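Putative exported protein (Bacteroides fragilis, PDB 4RAA) is of unknown function but folds as a six-bladed beta-propeller and is probably exported from the bacterial cell. Local coordinates at residues A[27-32]-A[338-343]; A[316-321]-A[355-360]; A[322-327]-A[347-352]. All blocks are in the same frame, centred on the assembly; numbering follows the deposited sequence.

How the interactions relate
The three contacts lie in and beside one four-stranded propeller blade, next to its helical insertion. Interaction 2 pairs the two central strands of the blade, and interaction 1 adds strand 25-31 and lays helix 338-345 against it; S28 O lies 2.9 Å from F357 N and L30 O 2.9 Å from L355 N, probable backbone hydrogen bonds that join the two contacts. Interaction 3 is nested within the loop closed by interaction 2, their centres about 17 Å apart, and touches it where L321 CB meets L326 CD1 at 4.0 Å. K31 links interactions 1 and 3, whose centres are about 12 Å apart: its NZ forms a salt bridge with D351 OD2 (3.0 Å) and probably a hydrogen bond with S347.

Interaction 1 (A[27-32]-A[338-343]); sequences LSFLKL and DKLSEL
F29, L340 and L343 form the heart of an apolar strand-on-helix packing at the edge of a beta-propeller blade. Strand 25-31 is an outermost strand of a four-stranded antiparallel sheet, and its pairing with strand 354-360 joins an N-terminal strand to the C-terminal one, consistent with the Velcro-type ring closure of propellers. Helix 338-345 runs beside the strand in nearly the same direction, with the axes of the two short segments 8° apart and 8.4 Å from each other at closest approach. The junction is apolar packing, with no hydrogen bond across it.

The first torsion of F29 (chi1 -64°, CG anti to the carbonyl carbon) swings the ring toward the helix, and the second (chi2 -79°) turns a face to L340. L340 CB sits over that face, 3.9 Å from the ring centroid, in a CH-pi contact, and L340 CD1 follows it across to F29 CD1 at 3.8 Å. K339 approaches the ring from its edge, its CG 4.2 Å from F29 CD2. F29 also packs on L321 and L356, tying the helix to the central strands of the blade.

K31 points the same way as F29 but carries its NZ past the helix to S347 and D351. Its aliphatic root stays in the contact: L343 divides its fork between the two residues, CD1 lying 3.7 Å from F29 CB and CD2 4.1 Å from K31 CB.

Interaction 2 (A[316-321]-A[355-360]); sequences YHVAPL and LLFVRI
H317 and V358 exchange two backbone hydrogen bonds, H317 N to V358 O at 2.8 Å and V358 N to H317 O at 3.0 Å. Two residues further on, A319 and L356 repeat the reciprocal pairing, A319 N to L356 O and L356 N to A319 O, each 3.0 Å. Between these pairs, V318 and F357 face each other as a non-hydrogen-bonded pair, with F357 CA near H317 O and V318 CA near L356 O.

At one end, R359 lays its guanidinium flat on the Y316 ring, the centres 4.0 Å apart and the planes inclined by 19°. R359 CG stands between the backbone N and the carbonyl carbon (chi1 62°), and from there the chain runs extended across the ring, placing CD 3.7 Å from the Y316 centroid. A salt bridge from R359 NE to E26 brings in strand 25-31.

These are the two central strands of an antiparallel propeller blade, flanked by 25-31 and 312-313. H317 reaches the neighbouring sheet, bonding through NE2 to D265 and stacking its ring on F267.

On the face bearing V318 and F357, the two side chains lie side by side, V318 CG2 at 3.9 Å from F357 CE2; Y316 crosses F357 at about a right angle, its CB at the edge of the phenylalanine ring. L355 CD2 fills in against P320 CB at 3.9 Å. On the face that carries A319 and L356, L321 CD1 reaches L356 CB at 4.2 Å.

Interaction 3 (A[322-327]-A[347-352]); sequences DVLSLK and SNEEDN
K327 and S347 make the one hydrogen bond between helix start and loop: K327 NZ donates to S347 O at 2.7 Å, arriving nearly along the C=O axis (176°). The lysine chain bends at chi3 (75°) to bring its ammonium there. E349 OE2 lies 4.0 Å from K327 NZ, too far for a salt bridge, though its charge would probably still favour the ammonium.

Within the loop, N348 N is taken up by D351 OD2 at 2.7 Å, from above the carboxylate plane, and D351 N returns to N348 O at 3.1 Å, closing a type I beta turn. S347 OG has L343 O as a partner, which fastens the loop to the preceding helix 338-345. K31 NZ, from strand 25-31, also bonds S347 OG and D351 OD2, so that carboxylate oxygen serves both N348 N and K31. The N352 amide is satisfied at both ends, ND2 by C38 O and OD1 by V40 N.

The other segment opens helix 323-331, which directly follows blade strand 316-321. D322 is its N-cap, with OD2 accepting from S325 N at 3.1 Å.

V323 sets its two methyls against the loop carbonyls, CG1 near N348 O and CG2 near N352 O. Further out, toward solvent, L324 CD1 rests against E349 CG at 3.7 Å.

Interaction 1 (A[27-32]-A[338-343])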
# COMPACT_ATOMS: atom_id res chain seq x y z
N LEU A 27 25.71 -13.14 -32.84
CA LEU A 27 25.12 -14.08 -31.88
C LEU A 27 25.99 -14.32 -30.66
O LEU A 27 27.19 -14.06 -30.65
CB LEU A 27 24.87 -15.45 -32.54
CG LEU A 27 23.60 -15.67 -33.37
CD1 LEU A 27 23.23 -14.47 -34.24
CD2 LEU A 27 23.74 -16.94 -34.20
N SER A 28 25.33 -14.86 -29.65
CA SER A 28 25.97 -15.29 -28.42
C SER A 28 24.99 -16.22 -27.72
O SER A 28 23.77 -16.10 -27.91
CB SER A 28 26.33 -14.09 -27.55
OG SER A 28 26.92 -14.52 -26.34
N PHE A 29 25.52 -17.16 -26.95
CA PHE A 29 24.70 -18.14 -26.22
C PHE A 29 25.10 -18.22 -24.75
O PHE A 29 26.26 -17.99 -24.40
CB PHE A 29 24.83 -19.51 -26.87
CG PHE A 29 24.30 -19.56 -28.27
CD1 PHE A 29 22.92 -19.66 -28.50
CD2 PHE A 29 25.15 -19.52 -29.37
CE1 PHE A 29 22.42 -19.72 -29.79
CE2 PHE A 29 24.66 -19.58 -30.67
CZ PHE A 29 23.29 -19.68 -30.88
N LEU A 30 24.13 -18.53 -23.90
CA LEU A 30 24.35 -18.67 -22.46
C LEU A 30 23.49 -19.79 -21.93
O LEU A 30 22.28 -19.82 -22.19
CB LEU A 30 23.98 -17.38 -21.74
CG LEU A 30 24.24 -17.28 -20.24
CD1 LEU A 30 25.72 -17.50 -19.92
CD2 LEU A 30 23.77 -15.93 -19.73
N LYS A 31 24.10 -20.68 -21.16
CA LYS A 31 23.43 -21.81 -20.55
C LYS A 31 22.99 -21.43 -19.13
O LYS A 31 23.81 -21.00 -18.31
CB LYS A 31 24.41 -22.97 -20.51
CG LYS A 31 23.77 -24.27 -20.14
CD LYS A 31 24.71 -25.44 -20.24
CE LYS A 31 24.10 -26.63 -19.52
NZ LYS A 31 22.70 -26.93 -19.95
N LEU A 32 21.69 -21.55 -18.84
CA LEU A 32 21.18 -21.31 -17.49
C LEU A 32 21.41 -22.56 -16.63
O LEU A 32 21.16 -23.68 -17.09
CB LEU A 32 19.69 -20.97 -17.50
CG LEU A 32 19.29 -19.63 -18.11
CD1 LEU A 32 17.78 -19.56 -18.28
CD2 LEU A 32 19.78 -18.47 -17.27
N ASP A 338 28.19 -23.54 -34.22
CA ASP A 338 29.35 -24.10 -33.49
C ASP A 338 29.23 -23.91 -31.98
O ASP A 338 29.30 -24.89 -31.24
CB ASP A 338 30.70 -23.52 -33.98
CG ASP A 338 31.10 -24.00 -35.38
OD1 ASP A 338 30.47 -24.92 -35.93
OD2 ASP A 338 32.07 -23.45 -35.93
N LYS A 339 29.02 -22.67 -31.55
CA LYS A 339 28.92 -22.38 -30.11
C LYS A 339 27.64 -22.94 -29.45
O LYS A 339 27.69 -23.32 -28.27
CB LYS A 339 29.14 -20.88 -29.79
CG LYS A 339 29.10 -20.51 -28.30
CD LYS A 339 30.06 -21.32 -27.40
CE LYS A 339 29.70 -21.27 -25.91
NZ LYS A 339 29.97 -19.97 -25.25
N LEU A 340 26.52 -23.00 -30.18
CA LEU A 340 25.28 -23.59 -29.65
C LEU A 340 25.45 -25.08 -29.42
O LEU A 340 25.12 -25.58 -28.34
CB LEU A 340 24.09 -23.37 -30.59
CG LEU A 340 22.71 -23.92 -30.16
CD1 LEU A 340 22.29 -23.44 -28.77
CD2 LEU A 340 21.65 -23.55 -31.19
N SER A 341 25.97 -25.77 -30.44
CA SER A 341 26.23 -27.21 -30.40
C SER A 341 27.20 -27.62 -29.27
O SER A 341 27.03 -28.67 -28.66
CB SER A 341 26.75 -27.71 -31.75
OG SER A 341 26.69 -29.11 -31.79
N GLU A 342 28.21 -26.77 -29.02
CA GLU A 342 29.19 -26.94 -27.92
C GLU A 342 28.47 -26.96 -26.55
O GLU A 342 28.72 -27.85 -25.74
CB GLU A 342 30.25 -25.83 -28.00
CG GLU A 342 31.30 -25.71 -26.90
CD GLU A 342 32.25 -24.55 -27.20
OE1 GLU A 342 33.07 -24.69 -28.14
OE2 GLU A 342 32.19 -23.51 -26.50
N LEU A 343 27.58 -25.99 -26.32
CA LEU A 343 26.75 -25.94 -25.10
C LEU A 343 25.67 -27.04 -25.06
O LEU A 343 25.35 -27.56 -23.99
CB LEU A 343 26.08 -24.56 -24.92
CG LEU A 343 26.95 -23.38 -24.49
CD1 LEU A 343 26.16 -22.09 -24.59
CD2 LEU A 343 27.49 -23.56 -23.08

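Interaction 2 (A[316-321]-A[355-360])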
# COMPACT_ATOMS: atom_id res chain seq x y z
N TYR A 316 21.26 -6.77 -26.51
CA TYR A 316 21.03 -8.09 -27.14
C TYR A 316 19.58 -8.53 -26.87
O TYR A 316 19.12 -8.45 -25.74
CB TYR A 316 21.96 -9.20 -26.62
CG TYR A 316 23.39 -9.21 -27.15
CD1 TYR A 316 23.72 -9.91 -28.33
CD2 TYR A 316 24.42 -8.57 -26.46
CE1 TYR A 316 25.03 -9.93 -28.81
CE2 TYR A 316 25.73 -8.59 -26.93
CZ TYR A 316 26.03 -9.27 -28.10
OH TYR A 316 27.33 -9.28 -28.56
N HIS A 317 18.90 -9.00 -27.92
CA HIS A 317 17.54 -9.54 -27.83
C HIS A 317 17.68 -10.97 -27.31
O HIS A 317 18.63 -11.66 -27.70
CB HIS A 317 16.85 -9.52 -29.19
CG HIS A 317 16.64 -8.14 -29.72
ND1 HIS A 317 15.40 -7.55 -29.79
CD2 HIS A 317 17.53 -7.21 -30.15
CE1 HIS A 317 15.53 -6.33 -30.27
NE2 HIS A 317 16.81 -6.09 -30.49
N VAL A 318 16.76 -11.40 -26.44
CA VAL A 318 16.81 -12.71 -25.79
C VAL A 318 15.74 -13.63 -26.35
O VAL A 318 14.60 -13.21 -26.52
CB VAL A 318 16.62 -12.59 -24.25
CG1 VAL A 318 16.70 -13.96 -23.57
CG2 VAL A 318 17.66 -11.64 -23.66
N ALA A 319 16.10 -14.89 -26.59
CA ALA A 319 15.16 -15.91 -27.07
C ALA A 319 15.53 -17.26 -26.44
O ALA A 319 16.58 -17.80 -26.78
CB ALA A 319 15.22 -16.01 -28.59
N PRO A 320 14.70 -17.80 -25.53
CA PRO A 320 15.03 -19.08 -24.90
C PRO A 320 14.77 -20.23 -25.87
O PRO A 320 13.77 -20.21 -26.59
CB PRO A 320 14.10 -19.13 -23.70
CG PRO A 320 12.90 -18.40 -24.15
CD PRO A 320 13.40 -17.30 -25.05
N LEU A 321 15.69 -21.20 -25.86
CA LEU A 321 15.65 -22.36 -26.74
C LEU A 321 15.49 -23.63 -25.90
O LEU A 321 16.20 -23.80 -24.90
CB LEU A 321 16.95 -22.42 -27.53
CG LEU A 321 17.36 -21.16 -28.32
CD1 LEU A 321 18.78 -21.30 -28.85
CD2 LEU A 321 16.42 -20.86 -29.47
N LEU A 355 19.73 -19.63 -23.59
CA LEU A 355 19.34 -18.32 -24.13
C LEU A 355 20.18 -17.94 -25.34
O LEU A 355 21.39 -18.17 -25.36
CB LEU A 355 19.49 -17.21 -23.08
CG LEU A 355 18.75 -17.40 -21.76
CD1 LEU A 355 18.95 -16.17 -20.89
CD2 LEU A 355 17.26 -17.67 -21.98
N LEU A 356 19.51 -17.39 -26.34
CA LEU A 356 20.11 -16.84 -27.54
C LEU A 356 20.12 -15.33 -27.33
O LEU A 356 19.07 -14.72 -27.14
CB LEU A 356 19.28 -17.18 -28.79
CG LEU A 356 19.52 -16.38 -30.08
CD1 LEU A 356 20.98 -16.34 -30.50
CD2 LEU A 356 18.65 -16.94 -31.19
N PHE A 357 21.32 -14.75 -27.36
CA PHE A 357 21.52 -13.31 -27.33
C PHE A 357 21.86 -12.94 -28.77
O PHE A 357 22.84 -13.46 -29.32
CB PHE A 357 22.63 -12.92 -26.37
CG PHE A 357 22.26 -13.11 -24.93
CD1 PHE A 357 22.42 -14.35 -24.32
CD2 PHE A 357 21.73 -12.06 -24.18
CE1 PHE A 357 22.07 -14.53 -22.98
CE2 PHE A 357 21.39 -12.25 -22.85
CZ PHE A 357 21.55 -13.48 -22.25
N VAL A 358 21.04 -12.07 -29.38
CA VAL A 358 21.19 -11.66 -30.79
C VAL A 358 20.88 -10.18 -30.99
O VAL A 358 19.98 -9.64 -30.37
CB VAL A 358 20.30 -12.54 -31.71
CG1 VAL A 358 18.83 -12.46 -31.33
CG2 VAL A 358 20.49 -12.19 -33.18
N ARG A 359 21.65 -9.53 -31.87
CA ARG A 359 21.44 -8.11 -32.23
C ARG A 359 22.06 -7.81 -33.58
O ARG A 359 22.78 -8.64 -34.14
CB ARG A 359 22.03 -7.18 -31.16
CG ARG A 359 23.54 -7.30 -30.97
CD ARG A 359 24.07 -6.41 -29.85
NE ARG A 359 25.53 -6.51 -29.73
CZ ARG A 359 26.30 -5.83 -28.88
NH1 ARG A 359 25.78 -4.95 -28.01
NH2 ARG A 359 27.62 -6.03 -28.88
N ILE A 360 21.80 -6.61 -34.09
CA ILE A 360 22.39 -6.15 -35.35
C ILE A 360 23.84 -5.82 -35.03
O ILE A 360 24.10 -5.10 -34.05
CB ILE A 360 21.65 -4.91 -35.93
CG1 ILE A 360 20.21 -5.27 -36.34
CG2 ILE A 360 22.39 -4.32 -37.14
CD1 ILE A 360 20.06 -6.15 -37.57

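Interaction 3 (A[322-327]-A[347-352])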
# COMPACT_ATOMS: atom_id res chain seq x y z
N ASP A 322 14.58 -24.53 -26.31
CA ASP A 322 14.27 -25.75 -25.56
C ASP A 322 15.35 -26.79 -25.84
O ASP A 322 15.54 -27.18 -27.00
CB ASP A 322 12.89 -26.29 -25.97
CG ASP A 322 12.47 -27.50 -25.16
OD1 ASP A 322 12.32 -27.36 -23.92
OD2 ASP A 322 12.27 -28.59 -25.74
N VAL A 323 16.01 -27.27 -24.79
CA VAL A 323 17.14 -28.20 -24.91
C VAL A 323 16.73 -29.51 -25.59
O VAL A 323 17.24 -29.80 -26.66
CB VAL A 323 17.84 -28.45 -23.54
CG1 VAL A 323 18.89 -29.57 -23.62
CG2 VAL A 323 18.45 -27.15 -23.02
N LEU A 324 15.79 -30.24 -25.00
CA LEU A 324 15.37 -31.55 -25.55
C LEU A 324 14.93 -31.49 -27.01
O LEU A 324 15.28 -32.39 -27.79
CB LEU A 324 14.27 -32.21 -24.71
CG LEU A 324 13.78 -33.59 -25.16
CD1 LEU A 324 14.93 -34.59 -25.28
CD2 LEU A 324 12.73 -34.10 -24.19
N SER A 325 14.17 -30.45 -27.36
CA SER A 325 13.68 -30.25 -28.73
C SER A 325 14.87 -30.13 -29.71
O SER A 325 14.87 -30.76 -30.77
CB SER A 325 12.74 -29.02 -28.80
OG SER A 325 12.11 -28.89 -30.06
N LEU A 326 15.88 -29.35 -29.31
CA LEU A 326 17.11 -29.17 -30.09
C LEU A 326 18.03 -30.40 -30.08
O LEU A 326 18.67 -30.69 -31.10
CB LEU A 326 17.93 -27.97 -29.58
CG LEU A 326 17.38 -26.55 -29.64
CD1 LEU A 326 18.55 -25.58 -29.44
CD2 LEU A 326 16.67 -26.24 -30.94
N LYS A 327 18.14 -31.09 -28.94
CA LYS A 327 18.98 -32.30 -28.85
C LYS A 327 18.49 -33.41 -29.80
O LYS A 327 19.32 -34.11 -30.40
CB LYS A 327 19.11 -32.81 -27.42
CG LYS A 327 19.91 -31.88 -26.52
CD LYS A 327 20.57 -32.60 -25.36
CE LYS A 327 21.79 -33.39 -25.81
NZ LYS A 327 22.51 -33.91 -24.62
N SER A 347 24.85 -30.29 -22.33
CA SER A 347 23.55 -30.09 -21.68
C SER A 347 22.80 -31.41 -21.56
O SER A 347 22.77 -32.21 -22.51
CB SER A 347 22.67 -29.10 -22.47
OG SER A 347 23.23 -27.80 -22.50
N ASN A 348 22.20 -31.63 -20.40
CA ASN A 348 21.34 -32.78 -20.16
C ASN A 348 19.99 -32.50 -20.80
O ASN A 348 19.61 -31.34 -20.99
CB ASN A 348 21.17 -33.01 -18.66
CG ASN A 348 22.47 -33.39 -17.97
OD1 ASN A 348 23.30 -34.09 -18.53
ND2 ASN A 348 22.63 -32.94 -16.74
N GLU A 349 19.25 -33.58 -21.11
CA GLU A 349 17.90 -33.48 -21.72
C GLU A 349 16.91 -32.68 -20.86
O GLU A 349 16.01 -32.03 -21.40
CB GLU A 349 17.29 -34.86 -22.04
CG GLU A 349 17.90 -35.62 -23.24
CD GLU A 349 19.22 -36.31 -22.97
OE1 GLU A 349 19.66 -36.35 -21.80
OE2 GLU A 349 19.82 -36.85 -23.93
N GLU A 350 17.11 -32.68 -19.54
CA GLU A 350 16.24 -32.00 -18.58
C GLU A 350 16.64 -30.55 -18.29
O GLU A 350 15.90 -29.87 -17.59
CB GLU A 350 16.19 -32.77 -17.24
CG GLU A 350 15.84 -34.26 -17.33
CD GLU A 350 16.95 -35.15 -17.87
OE1 GLU A 350 18.09 -34.68 -17.99
OE2 GLU A 350 16.68 -36.32 -18.21
N ASP A 351 17.77 -30.08 -18.81
CA ASP A 351 18.27 -28.72 -18.50
C ASP A 351 17.39 -27.56 -18.98
O ASP A 351 16.70 -27.67 -20.00
CB ASP A 351 19.73 -28.50 -19.01
CG ASP A 351 20.79 -29.20 -18.16
OD1 ASP A 351 20.62 -29.36 -16.93
OD2 ASP A 351 21.85 -29.54 -18.72
N ASN A 352 17.44 -26.45 -18.22
CA ASN A 352 16.72 -25.22 -18.54
C ASN A 352 17.13 -24.67 -19.89
O ASN A 352 18.12 -25.08 -20.48
CB ASN A 352 16.95 -24.13 -17.47
CG ASN A 352 16.25 -24.42 -16.14
OD1 ASN A 352 15.34 -25.26 -16.05
ND2 ASN A 352 16.66 -23.71 -15.09